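Local coordinates for beta 1-3 glucanase (Clostridium beijerinckii NCIMB 8052, PDB 5H4E), which probably hydrolyses the beta-1,3-linked glucose chains of glucans, as a member of glycoside hydrolase family 64, at residues H62-T67 with T71-N76; A120-A125 with D129-I134; R154-C159 with P209-G214. All coordinates share one frame; numbering follows the deposited sequence.

Contact 1: H62-T67 with T71-N76; sequences HLTKTT and TFNYSN
Leu63 and Tyr74 exchange backbone N-H and C=O groups, and Lys65 and Phe72 do the same, giving the antiparallel hairpin of strands 63-67 and 70-74 four backbone bonds. The shortest runs from Tyr74 N to Leu63 O, at 2.7 Å. That same oxygen takes a second donor, His62 ND1, 3.1 Å from Leu63 O, on the opposite face of the carbonyl plane. A chi1 of 67° sets His62 CG between its own N and carbonyl carbon and swings the imidazole forward along the strand, over the Leu63 carbonyl. Asn73 CB then lies over the ring face, 4.1 Å from the His62 ring centroid, with the amide turned 37° from the ring. Both ends of this amide are engaged: Thr64 OG1 donates to Asn73 OD1 at 2.9 Å, from above its carbonyl plane, while ND2 binds Asp58 OD1, which fixes the amide's flip. Farther along this face Thr66 OG1 and Thr71 OG1 share a 2.9 Å hydrogen bond, and methyls Thr64 CG2 and Thr71 CG2 meet at 3.8 Å. The other face is more apolar, with Lys65 CB 3.9 Å from Tyr74 CE1. There Tyr74 meets the ring of Tyr106 and makes a cation-pi contact with Lys108, whose NZ also bonds Asn73 O; Ser75 OG bonds Ile107 O. The hairpin is thus laid against the 104-107 loop and strand 108-111.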
ATOM      1  N   HIS A  62       1.047  -9.536  27.099  1.00 40.22           N
ATOM      2  CA  HIS A  62       0.134  -8.938  26.136  1.00 37.44           C
ATOM      3  C   HIS A  62      -0.053  -7.459  26.428  1.00 37.94           C
ATOM      4  O   HIS A  62       0.368  -6.958  27.473  1.00 35.86           O
ATOM      5  CB  HIS A  62      -1.226  -9.633  26.139  1.00 35.11           C
ATOM      6  CG  HIS A  62      -2.015  -9.437  27.401  1.00 40.38           C
ATOM      7  ND1 HIS A  62      -2.608  -8.231  27.739  1.00 43.01           N
ATOM      8  CD2 HIS A  62      -2.352 -10.298  28.394  1.00 43.07           C
ATOM      9  CE1 HIS A  62      -3.233  -8.352  28.897  1.00 41.24           C
ATOM     10  NE2 HIS A  62      -3.102  -9.603  29.309  1.00 43.67           N
ATOM     11  N   LEU A  63      -0.689  -6.760  25.494  1.00 32.89           N
ATOM     12  CA  LEU A  63      -0.911  -5.337  25.631  1.00 30.54           C
ATOM     13  C   LEU A  63      -2.338  -5.089  26.081  1.00 29.07           C
ATOM     14  O   LEU A  63      -3.226  -5.892  25.819  1.00 31.82           O
ATOM     15  CB  LEU A  63      -0.625  -4.620  24.299  1.00 30.88           C
ATOM     16  CG  LEU A  63       0.802  -4.733  23.752  1.00 26.85           C
ATOM     17  CD1 LEU A  63       0.899  -4.205  22.298  1.00 25.48           C
ATOM     18  CD2 LEU A  63       1.773  -3.987  24.653  1.00 28.68           C
ATOM     19  N   THR A  64      -2.553  -3.971  26.759  1.00 28.94           N
ATOM     20  CA  THR A  64      -3.897  -3.574  27.141  1.00 29.50           C
ATOM     21  C   THR A  64      -4.085  -2.090  26.859  1.00 30.01           C
ATOM     22  O   THR A  64      -3.164  -1.291  27.043  1.00 30.60           O
ATOM     23  CB  THR A  64      -4.171  -3.872  28.618  1.00 30.57           C
ATOM     24  OG1 THR A  64      -3.829  -5.236  28.888  1.00 38.09           O
ATOM     25  CG2 THR A  64      -5.641  -3.651  28.955  1.00 35.01           C
ATOM     26  N   LYS A  65      -5.273  -1.725  26.388  1.00 30.58           N
ATOM     27  CA  LYS A  65      -5.556  -0.330  26.061  1.00 31.41           C
ATOM     28  C   LYS A  65      -7.009   0.015  26.361  1.00 30.76           C
ATOM     29  O   LYS A  65      -7.917  -0.767  26.060  1.00 31.18           O
ATOM     30  CB  LYS A  65      -5.231  -0.055  24.588  1.00 32.59           C
ATOM     31  CG  LYS A  65      -5.616   1.333  24.088  1.00 30.45           C
ATOM     32  CD  LYS A  65      -4.669   2.410  24.584  1.00 30.81           C
ATOM     33  CE  LYS A  65      -5.009   3.764  23.944  1.00 33.08           C
ATOM     34  NZ  LYS A  65      -4.374   4.918  24.672  1.00 33.34           N
ATOM     35  N   THR A  66      -7.226   1.177  26.972  1.00 29.79           N
ATOM     36  CA  THR A  66      -8.578   1.692  27.170  1.00 29.65           C
ATOM     37  C   THR A  66      -8.916   2.746  26.124  1.00 29.13           C
ATOM     38  O   THR A  66      -8.267   3.793  26.066  1.00 30.85           O
ATOM     39  CB  THR A  66      -8.750   2.306  28.565  1.00 28.98           C
ATOM     40  OG1 THR A  66      -8.481   1.307  29.560  1.00 30.53           O
ATOM     41  CG2 THR A  66     -10.172   2.856  28.731  1.00 28.97           C
ATOM     42  N   THR A  67      -9.925   2.461  25.303  1.00 27.38           N
ATOM     43  CA  THR A  67     -10.387   3.392  24.277  1.00 29.24           C
ATOM     44  C   THR A  67     -11.726   3.972  24.736  1.00 27.79           C
ATOM     45  O   THR A  67     -12.244   3.558  25.775  1.00 26.46           O
ATOM     46  CB  THR A  67     -10.523   2.694  22.899  1.00 28.68           C
ATOM     47  OG1 THR A  67     -11.661   1.827  22.900  1.00 32.47           O
ATOM     48  CG2 THR A  67      -9.284   1.884  22.595  1.00 29.38           C
ATOM     49  N   THR A  71     -12.155  -1.344  27.420  1.00 35.86           N
ATOM     50  CA  THR A  71     -10.792  -1.797  27.709  1.00 33.69           C
ATOM     51  C   THR A  71     -10.550  -3.195  27.104  1.00 37.87           C
ATOM     52  O   THR A  71     -11.357  -4.109  27.303  1.00 28.86           O
ATOM     53  CB  THR A  71     -10.537  -1.820  29.230  1.00 31.95           C
ATOM     54  OG1 THR A  71     -10.699  -0.499  29.750  1.00 32.19           O
ATOM     55  CG2 THR A  71      -9.127  -2.327  29.566  1.00 32.24           C
ATOM     56  N   PHE A  72      -9.455  -3.359  26.356  1.00 32.71           N
ATOM     57  CA  PHE A  72      -9.192  -4.631  25.681  1.00 31.07           C
ATOM     58  C   PHE A  72      -7.736  -5.098  25.775  1.00 33.24           C
ATOM     59  O   PHE A  72      -6.825  -4.295  25.998  1.00 29.20           O
ATOM     60  CB  PHE A  72      -9.584  -4.541  24.202  1.00 32.83           C
ATOM     61  CG  PHE A  72     -10.831  -3.743  23.945  1.00 36.49           C
ATOM     62  CD1 PHE A  72     -12.081  -4.348  23.979  1.00 37.69           C
ATOM     63  CD2 PHE A  72     -10.753  -2.386  23.648  1.00 34.34           C
ATOM     64  CE1 PHE A  72     -13.240  -3.615  23.733  1.00 39.81           C
ATOM     65  CE2 PHE A  72     -11.908  -1.644  23.401  1.00 39.29           C
ATOM     66  CZ  PHE A  72     -13.155  -2.264  23.444  1.00 38.36           C
ATOM     67  N   ASN A  73      -7.535  -6.404  25.585  1.00 33.41           N
ATOM     68  CA  ASN A  73      -6.206  -7.019  25.509  1.00 33.57           C
ATOM     69  C   ASN A  73      -5.801  -7.315  24.065  1.00 28.79           C
ATOM     70  O   ASN A  73      -6.627  -7.748  23.260  1.00 30.05           O
ATOM     71  CB  ASN A  73      -6.155  -8.330  26.305  1.00 32.31           C
ATOM     72  CG  ASN A  73      -6.181  -8.117  27.811  1.00 37.10           C
ATOM     73  OD1 ASN A  73      -6.010  -7.001  28.302  1.00 38.22           O
ATOM     74  ND2 ASN A  73      -6.369  -9.206  28.553  1.00 37.17           N
ATOM     75  N   TYR A  74      -4.526  -7.122  23.741  1.00 29.42           N
ATOM     76  CA  TYR A  74      -4.066  -7.374  22.375  1.00 28.93           C
ATOM     77  C   TYR A  74      -2.830  -8.240  22.357  1.00 27.13           C
ATOM     78  O   TYR A  74      -2.055  -8.234  23.307  1.00 29.19           O
ATOM     79  CB  TYR A  74      -3.767  -6.061  21.654  1.00 28.86           C
ATOM     80  CG  TYR A  74      -4.925  -5.092  21.640  1.00 26.50           C
ATOM     81  CD1 TYR A  74      -5.178  -4.269  22.735  1.00 27.94           C
ATOM     82  CD2 TYR A  74      -5.757  -4.992  20.528  1.00 28.48           C
ATOM     83  CE1 TYR A  74      -6.233  -3.371  22.730  1.00 27.55           C
ATOM     84  CE2 TYR A  74      -6.816  -4.097  20.514  1.00 27.37           C
ATOM     85  CZ  TYR A  74      -7.050  -3.292  21.623  1.00 27.27           C
ATOM     86  OH  TYR A  74      -8.102  -2.405  21.613  1.00 26.27           O
ATOM     87  N   SER A  75      -2.637  -8.967  21.260  1.00 26.91           N
ATOM     88  CA  SER A  75      -1.424  -9.749  21.059  1.00 25.06           C
ATOM     89  C   SER A  75      -0.190  -8.863  21.158  1.00 29.00           C
ATOM     90  O   SER A  75      -0.284  -7.632  21.181  1.00 30.03           O
ATOM     91  CB  SER A  75      -1.443 -10.430  19.701  1.00 28.68           C
ATOM     92  OG  SER A  75      -1.421  -9.455  18.668  1.00 25.74           O
ATOM     93  N   ASN A  76       0.973  -9.485  21.217  1.00 23.86           N
ATOM     94  CA  ASN A  76       2.196  -8.715  21.298  1.00 25.28           C
ATOM     95  C   ASN A  76       3.274  -9.429  20.511  1.00 29.62           C
ATOM     96  O   ASN A  76       4.081 -10.186  21.060  1.00 30.00           O
ATOM     97  CB  ASN A  76       2.618  -8.497  22.744  1.00 28.24           C
ATOM     98  CG  ASN A  76       3.755  -7.502  22.867  1.00 35.92           C
ATOM     99  OD1 ASN A  76       4.192  -6.909  21.875  1.00 30.17           O
ATOM    100  ND2 ASN A  76       4.246  -7.311  24.088  1.00 34.51           N
TER

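Contact 2: A120-A125 with D129-I134; sequences AGPNLA and DPNTGI
Pro122 and Asn131, 5.8 Å apart, are the closest pair of CA atoms across this loop between strands 117-120 and 136-144. Neither segment is regular: 120-125 is extended through Asn123, then bends at Leu124, where Asn123 OD1 accepts from Ala125 N in an Asx turn, whereas 129-134 coils through a type I turn from Asp129 to Thr132 that overlaps a type II turn from Asn131 to Ile134. Gly133 supplies the positive phi of the second turn. The one direct hydrogen bond between the segments goes from Asn123 N to Asp129 OD2, 2.9 Å, nearly straight at 164° but meeting the oxygen from well above the carboxylate plane (64° out of it). Asp129 holds its CG anti to the backbone N (chi1 -167°), which sends the carboxylate across to Asn123. Its other oxygen is gripped from within its own segment: Asn131 N, 2.9 Å from Asp129 OD1, comes in on the anti side and makes an Asx turn, while Asn131 ND2, 3.0 Å from Asp129 OD1, uses the syn lone pair. A water 2.8 Å from Gly121 O lies within hydrogen-bonding distance of Asp129 OD2 as well, although several acceptors compete for its protons. The Asn131 amide is further steadied by Tyr106 N, which bonds OD1, and it lies obliquely against the proline ring, with Pro122 CG 3.9 Å from Asn131 ND2. Alongside, Leu124 reaches in with one methyl, CD2, 4.1 Å from Thr132 CA; the leucine side chain also touches Phe136 and Arg205. One carboxylate therefore does two jobs, organising its own turn through OD1 and tying in the other arm of the loop through OD2. With three N-H groups directed at it, it is probably ionised, its negative charge partly offset by backbone and amide donors.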
ATOM      1  N   ALA A 120      -6.541  -7.967  13.129  1.00 29.30           N
ATOM      2  CA  ALA A 120      -6.981  -6.623  12.806  1.00 26.81           C
ATOM      3  C   ALA A 120      -5.827  -5.675  13.066  1.00 25.02           C
ATOM      4  O   ALA A 120      -5.396  -5.520  14.205  1.00 26.21           O
ATOM      5  CB  ALA A 120      -8.197  -6.233  13.636  1.00 29.24           C
ATOM      6  N   GLY A 121      -5.305  -5.072  12.006  1.00 26.30           N
ATOM      7  CA  GLY A 121      -4.316  -4.023  12.153  1.00 26.01           C
ATOM      8  C   GLY A 121      -5.055  -2.721  12.398  1.00 29.75           C
ATOM      9  O   GLY A 121      -6.276  -2.722  12.545  1.00 27.48           O
ATOM     10  N   PRO A 122      -4.326  -1.601  12.447  1.00 27.95           N
ATOM     11  CA  PRO A 122      -4.975  -0.314  12.720  1.00 24.19           C
ATOM     12  C   PRO A 122      -6.089  -0.016  11.724  1.00 25.97           C
ATOM     13  O   PRO A 122      -5.908  -0.183  10.522  1.00 27.13           O
ATOM     14  CB  PRO A 122      -3.833   0.698  12.573  1.00 24.93           C
ATOM     15  CG  PRO A 122      -2.587  -0.102  12.840  1.00 24.09           C
ATOM     16  CD  PRO A 122      -2.862  -1.477  12.310  1.00 25.92           C
ATOM     17  N   ASN A 123      -7.242   0.393  12.229  1.00 22.11           N
ATOM     18  CA  ASN A 123      -8.268   0.933  11.363  1.00 26.54           C
ATOM     19  C   ASN A 123      -8.488   2.373  11.761  1.00 24.94           C
ATOM     20  O   ASN A 123      -9.329   2.665  12.609  1.00 23.06           O
ATOM     21  CB  ASN A 123      -9.571   0.145  11.459  1.00 27.22           C
ATOM     22  CG  ASN A 123     -10.714   0.813  10.698  1.00 29.13           C
ATOM     23  OD1 ASN A 123     -10.489   1.653   9.821  1.00 25.85           O
ATOM     24  ND2 ASN A 123     -11.945   0.449  11.038  1.00 30.56           N
ATOM     25  N   LEU A 124      -7.738   3.280  11.148  1.00 21.64           N
ATOM     26  CA  LEU A 124      -7.754   4.669  11.598  1.00 24.61           C
ATOM     27  C   LEU A 124      -8.997   5.424  11.134  1.00 24.88           C
ATOM     28  O   LEU A 124      -9.125   6.619  11.391  1.00 25.77           O
ATOM     29  CB  LEU A 124      -6.495   5.393  11.124  1.00 23.41           C
ATOM     30  CG  LEU A 124      -5.222   4.748  11.663  1.00 23.59           C
ATOM     31  CD1 LEU A 124      -3.983   5.457  11.146  1.00 21.68           C
ATOM     32  CD2 LEU A 124      -5.241   4.685  13.207  1.00 24.13           C
ATOM     33  N   ALA A 125      -9.914   4.735  10.458  1.00 21.96           N
ATOM     34  CA  ALA A 125     -11.219   5.322  10.156  1.00 22.42           C
ATOM     35  C   ALA A 125     -12.075   5.353  11.426  1.00 24.71           C
ATOM     36  O   ALA A 125     -13.025   6.139  11.537  1.00 22.71           O
ATOM     37  CB  ALA A 125     -11.920   4.544   9.047  1.00 21.79           C
ATOM     38  N   ASP A 129     -10.124   3.484  17.589  1.00 22.92           N
ATOM     39  CA  ASP A 129      -9.084   2.475  17.382  1.00 22.95           C
ATOM     40  C   ASP A 129      -7.951   2.676  18.397  1.00 22.19           C
ATOM     41  O   ASP A 129      -7.565   3.805  18.681  1.00 20.87           O
ATOM     42  CB  ASP A 129      -8.539   2.549  15.955  1.00 20.80           C
ATOM     43  CG  ASP A 129      -7.682   1.338  15.587  1.00 22.10           C
ATOM     44  OD1 ASP A 129      -6.480   1.338  15.913  1.00 20.96           O
ATOM     45  OD2 ASP A 129      -8.208   0.385  14.971  1.00 23.36           O
ATOM     46  N   PRO A 130      -7.414   1.579  18.949  1.00 21.58           N
ATOM     47  CA  PRO A 130      -6.347   1.652  19.961  1.00 23.87           C
ATOM     48  C   PRO A 130      -5.044   2.252  19.438  1.00 20.97           C
ATOM     49  O   PRO A 130      -4.192   2.665  20.229  1.00 24.86           O
ATOM     50  CB  PRO A 130      -6.131   0.183  20.347  1.00 20.60           C
ATOM     51  CG  PRO A 130      -6.608  -0.588  19.174  1.00 23.25           C
ATOM     52  CD  PRO A 130      -7.781   0.184  18.649  1.00 25.05           C
ATOM     53  N   ASN A 131      -4.901   2.307  18.118  1.00 21.84           N
ATOM     54  CA  ASN A 131      -3.666   2.768  17.499  1.00 21.80           C
ATOM     55  C   ASN A 131      -3.703   4.226  17.047  1.00 20.55           C
ATOM     56  O   ASN A 131      -2.749   4.711  16.440  1.00 19.91           O
ATOM     57  CB  ASN A 131      -3.329   1.878  16.303  1.00 19.57           C
ATOM     58  CG  ASN A 131      -3.125   0.433  16.702  1.00 21.55           C
ATOM     59  OD1 ASN A 131      -2.080   0.073  17.239  1.00 23.74           O
ATOM     60  ND2 ASN A 131      -4.121  -0.401  16.444  1.00 18.84           N
ATOM     61  N   THR A 132      -4.795   4.923  17.342  1.00 22.37           N
ATOM     62  CA  THR A 132      -4.909   6.331  16.974  1.00 24.18           C
ATOM     63  C   THR A 132      -3.732   7.145  17.507  1.00 22.33           C
ATOM     64  O   THR A 132      -3.366   7.043  18.676  1.00 21.77           O
ATOM     65  CB  THR A 132      -6.237   6.954  17.484  1.00 25.05           C
ATOM     66  OG1 THR A 132      -6.394   6.686  18.879  1.00 31.43           O
ATOM     67  CG2 THR A 132      -7.410   6.360  16.734  1.00 29.58           C
ATOM     68  N   GLY A 133      -3.115   7.934  16.638  1.00 21.90           N
ATOM     69  CA  GLY A 133      -2.020   8.781  17.063  1.00 21.98           C
ATOM     70  C   GLY A 133      -0.628   8.161  17.090  1.00 20.70           C
ATOM     71  O   GLY A 133       0.360   8.885  17.259  1.00 20.03           O
ATOM     72  N   ILE A 134      -0.519   6.842  16.946  1.00 18.54           N
ATOM     73  CA  ILE A 134       0.801   6.206  17.030  1.00 18.22           C
ATOM     74  C   ILE A 134       1.586   6.367  15.721  1.00 18.62           C
ATOM     75  O   ILE A 134       1.024   6.229  14.626  1.00 20.95           O
ATOM     76  CB  ILE A 134       0.693   4.716  17.383  1.00 18.75           C
ATOM     77  CG1 ILE A 134      -0.059   4.528  18.709  1.00 20.74           C
ATOM     78  CG2 ILE A 134       2.071   4.085  17.475  1.00 17.59           C
ATOM     79  CD1 ILE A 134      -0.298   3.069  19.069  1.00 21.94           C
TER
HETATM   80  O   HOH W   1      -7.526  -2.432  15.085  1.00 32.13           O

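Contact 3: R154-C159 with P209-G214; sequences RVDQFC and PASGLG
Ser211, which faces Asp156 across the contact, has its carbonyl oxygen held by its own segment: Gly214 N to Ser211 O measures 2.8 Å and closes a type II' turn. Gly212 takes the positive phi such a turn needs. Between the segments the bonding is much lighter. With chi1 at 176° the hydroxyl points away from the Ser211 nitrogen and out to Asp156 O; Ser211 OG to Asp156 O, at 3.4 Å, is a weak hydrogen bond at most, and not a settled one, because the same proton has another acceptor within reach. The hydroxyl lies alongside the aspartate side chain too, with Ser211 OG 3.6 Å from Asp156 OD1. Firmer ties lie next door, where strand 157-158 pairs with strand 206-207: Phe158 bonds the backbone of Ile206, and Asp156 that of Ala208. Gln157 binds Arg205 and Glu137, and Arg154 makes salt bridges to Glu137 and Asp178. The chemistry implies that the two segments are probably positioned mainly by the small sheet and by the turn's own bond, with the Ser211 hydroxyl adding only a soft polar touch beyond the end of the strand pair.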
ATOM      1  N   ARG A 154       2.268   4.300   0.391  1.00 14.01           N
ATOM      2  CA  ARG A 154       1.508   5.469   0.823  1.00 14.96           C
ATOM      3  C   ARG A 154       0.055   5.318   0.414  1.00 16.04           C
ATOM      4  O   ARG A 154      -0.649   6.301   0.229  1.00 17.49           O
ATOM      5  CB  ARG A 154       2.086   6.765   0.239  1.00 18.28           C
ATOM      6  CG  ARG A 154       3.097   7.446   1.152  1.00 14.46           C
ATOM      7  CD  ARG A 154       4.314   6.557   1.370  1.00 14.33           C
ATOM      8  NE  ARG A 154       5.186   7.047   2.437  1.00 17.31           N
ATOM      9  CZ  ARG A 154       5.010   6.794   3.729  1.00 15.99           C
ATOM     10  NH1 ARG A 154       3.982   6.047   4.137  1.00 13.14           N
ATOM     11  NH2 ARG A 154       5.868   7.280   4.619  1.00 14.97           N
ATOM     12  N   VAL A 155      -0.407   4.083   0.285  1.00 14.29           N
ATOM     13  CA  VAL A 155      -1.770   3.849  -0.179  1.00 15.07           C
ATOM     14  C   VAL A 155      -2.790   4.303   0.868  1.00 18.90           C
ATOM     15  O   VAL A 155      -3.845   4.817   0.520  1.00 15.16           O
ATOM     16  CB  VAL A 155      -1.965   2.364  -0.540  1.00 17.19           C
ATOM     17  CG1 VAL A 155      -3.437   2.043  -0.770  1.00 19.93           C
ATOM     18  CG2 VAL A 155      -1.147   2.048  -1.790  1.00 19.00           C
ATOM     19  N   ASP A 156      -2.450   4.152   2.145  1.00 17.34           N
ATOM     20  CA  ASP A 156      -3.350   4.554   3.229  1.00 19.08           C
ATOM     21  C   ASP A 156      -2.953   5.875   3.889  1.00 14.60           C
ATOM     22  O   ASP A 156      -3.814   6.634   4.342  1.00 16.08           O
ATOM     23  CB  ASP A 156      -3.410   3.463   4.310  1.00 19.93           C
ATOM     24  CG  ASP A 156      -4.299   2.295   3.920  1.00 24.94           C
ATOM     25  OD1 ASP A 156      -4.960   2.365   2.879  1.00 31.14           O
ATOM     26  OD2 ASP A 156      -4.351   1.303   4.674  1.00 31.29           O
ATOM     27  N   GLN A 157      -1.653   6.152   3.948  1.00 16.52           N
ATOM     28  CA  GLN A 157      -1.162   7.268   4.751  1.00 14.38           C
ATOM     29  C   GLN A 157       0.278   7.676   4.435  1.00 17.42           C
ATOM     30  O   GLN A 157       1.035   6.920   3.807  1.00 15.25           O
ATOM     31  CB  GLN A 157      -1.246   6.905   6.242  1.00 15.66           C
ATOM     32  CG  GLN A 157      -0.373   5.710   6.551  1.00 18.57           C
ATOM     33  CD  GLN A 157      -0.043   5.552   8.028  1.00 18.98           C
ATOM     34  OE1 GLN A 157      -0.901   5.723   8.893  1.00 20.25           O
ATOM     35  NE2 GLN A 157       1.207   5.212   8.317  1.00 17.79           N
ATOM     36  N   PHE A 158       0.638   8.878   4.883  1.00 14.72           N
ATOM     37  CA  PHE A 158       2.021   9.229   5.165  1.00 13.24           C
ATOM     38  C   PHE A 158       2.160   9.620   6.628  1.00 16.11           C
ATOM     39  O   PHE A 158       1.548  10.608   7.069  1.00 17.94           O
ATOM     40  CB  PHE A 158       2.511  10.385   4.305  1.00 16.17           C
ATOM     41  CG  PHE A 158       3.876  10.877   4.703  1.00 15.83           C
ATOM     42  CD1 PHE A 158       5.015  10.292   4.176  1.00 16.25           C
ATOM     43  CD2 PHE A 158       4.022  11.900   5.623  1.00 16.57           C
ATOM     44  CE1 PHE A 158       6.280  10.724   4.564  1.00 14.81           C
ATOM     45  CE2 PHE A 158       5.274  12.341   6.015  1.00 16.89           C
ATOM     46  CZ  PHE A 158       6.407  11.748   5.494  1.00 16.89           C
ATOM     47  N   CYS A 159       2.983   8.883   7.365  1.00 15.77           N
ATOM     48  CA  CYS A 159       3.244   9.205   8.769  1.00 17.25           C
ATOM     49  C   CYS A 159       4.686   9.674   8.982  1.00 17.05           C
ATOM     50  O   CYS A 159       4.907  10.767   9.476  1.00 17.82           O
ATOM     51  CB  CYS A 159       2.942   8.002   9.672  1.00 15.93           C
ATOM     52  SG  CYS A 159       3.281   8.335  11.414  1.00 16.31           S
ATOM     53  N   PRO A 209      -6.752   9.937   0.315  1.00 14.73           N
ATOM     54  CA  PRO A 209      -8.068  10.566   0.105  1.00 18.50           C
ATOM     55  C   PRO A 209      -9.263   9.823   0.713  1.00 17.15           C
ATOM     56  O   PRO A 209     -10.078  10.438   1.403  1.00 18.66           O
ATOM     57  CB  PRO A 209      -8.185  10.603  -1.419  1.00 18.51           C
ATOM     58  CG  PRO A 209      -6.770  10.843  -1.871  1.00 16.44           C
ATOM     59  CD  PRO A 209      -5.928   9.987  -0.911  1.00 16.71           C
ATOM     60  N   ALA A 210      -9.379   8.530   0.452  1.00 14.63           N
ATOM     61  CA  ALA A 210     -10.532   7.800   0.946  1.00 17.33           C
ATOM     62  C   ALA A 210     -10.115   6.793   2.002  1.00 18.08           C
ATOM     63  O   ALA A 210     -10.744   5.749   2.155  1.00 21.20           O
ATOM     64  CB  ALA A 210     -11.256   7.116  -0.191  1.00 18.59           C
ATOM     65  N   SER A 211      -9.050   7.104   2.734  1.00 18.22           N
ATOM     66  CA  SER A 211      -8.603   6.217   3.805  1.00 18.72           C
ATOM     67  C   SER A 211      -8.692   6.917   5.148  1.00 20.17           C
ATOM     68  O   SER A 211      -8.473   8.129   5.232  1.00 18.92           O
ATOM     69  CB  SER A 211      -7.166   5.737   3.557  1.00 20.33           C
ATOM     70  OG  SER A 211      -6.701   4.944   4.644  1.00 24.68           O
ATOM     71  N   GLY A 212      -9.021   6.157   6.195  1.00 19.35           N
ATOM     72  CA  GLY A 212      -9.019   6.684   7.550  1.00 22.12           C
ATOM     73  C   GLY A 212      -9.940   7.871   7.708  1.00 20.04           C
ATOM     74  O   GLY A 212     -11.126   7.776   7.394  1.00 21.37           O
ATOM     75  N   LEU A 213      -9.389   9.000   8.159  1.00 19.24           N
ATOM     76  CA  LEU A 213     -10.165  10.237   8.307  1.00 18.22           C
ATOM     77  C   LEU A 213     -10.114  11.103   7.042  1.00 19.73           C
ATOM     78  O   LEU A 213     -10.396  12.302   7.077  1.00 17.15           O
ATOM     79  CB  LEU A 213      -9.663  11.046   9.508  1.00 21.64           C
ATOM     80  CG  LEU A 213      -9.657  10.340  10.868  1.00 21.81           C
ATOM     81  CD1 LEU A 213      -9.124  11.274  11.963  1.00 19.10           C
ATOM     82  CD2 LEU A 213     -11.051   9.820  11.237  1.00 23.00           C
ATOM     83  N   GLY A 214      -9.754  10.478   5.928  1.00 18.90           N
ATOM     84  CA  GLY A 214      -9.730  11.149   4.639  1.00 16.37           C
ATOM     85  C   GLY A 214     -11.096  11.670   4.213  1.00 21.34           C
ATOM     86  O   GLY A 214     -12.135  11.113   4.581  1.00 19.57           O
TER

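Overall arrangement
The three contacts follow one another along the chain and also in space, with contact 2 in the middle: its centre lies about 12 Å from each of the other two, whose centres are about 24 Å apart and whose nearest atoms are about 14 Å apart. Pro130 joins contact 2 to the hairpin, its CG 3.4 Å from Tyr74 OH. On the other side Ala125 CB is 3.7 Å from Gly212 O, and Leu124 CD1 is 3.8 Å from Gln157 OE1. Arg205 links them as well, binding both Ile134 O and Gln157. Contact 3 is the most central, its centre about 10 Å from the centre of the chain, and the hairpin of contact 1 the most peripheral, at about 26 Å.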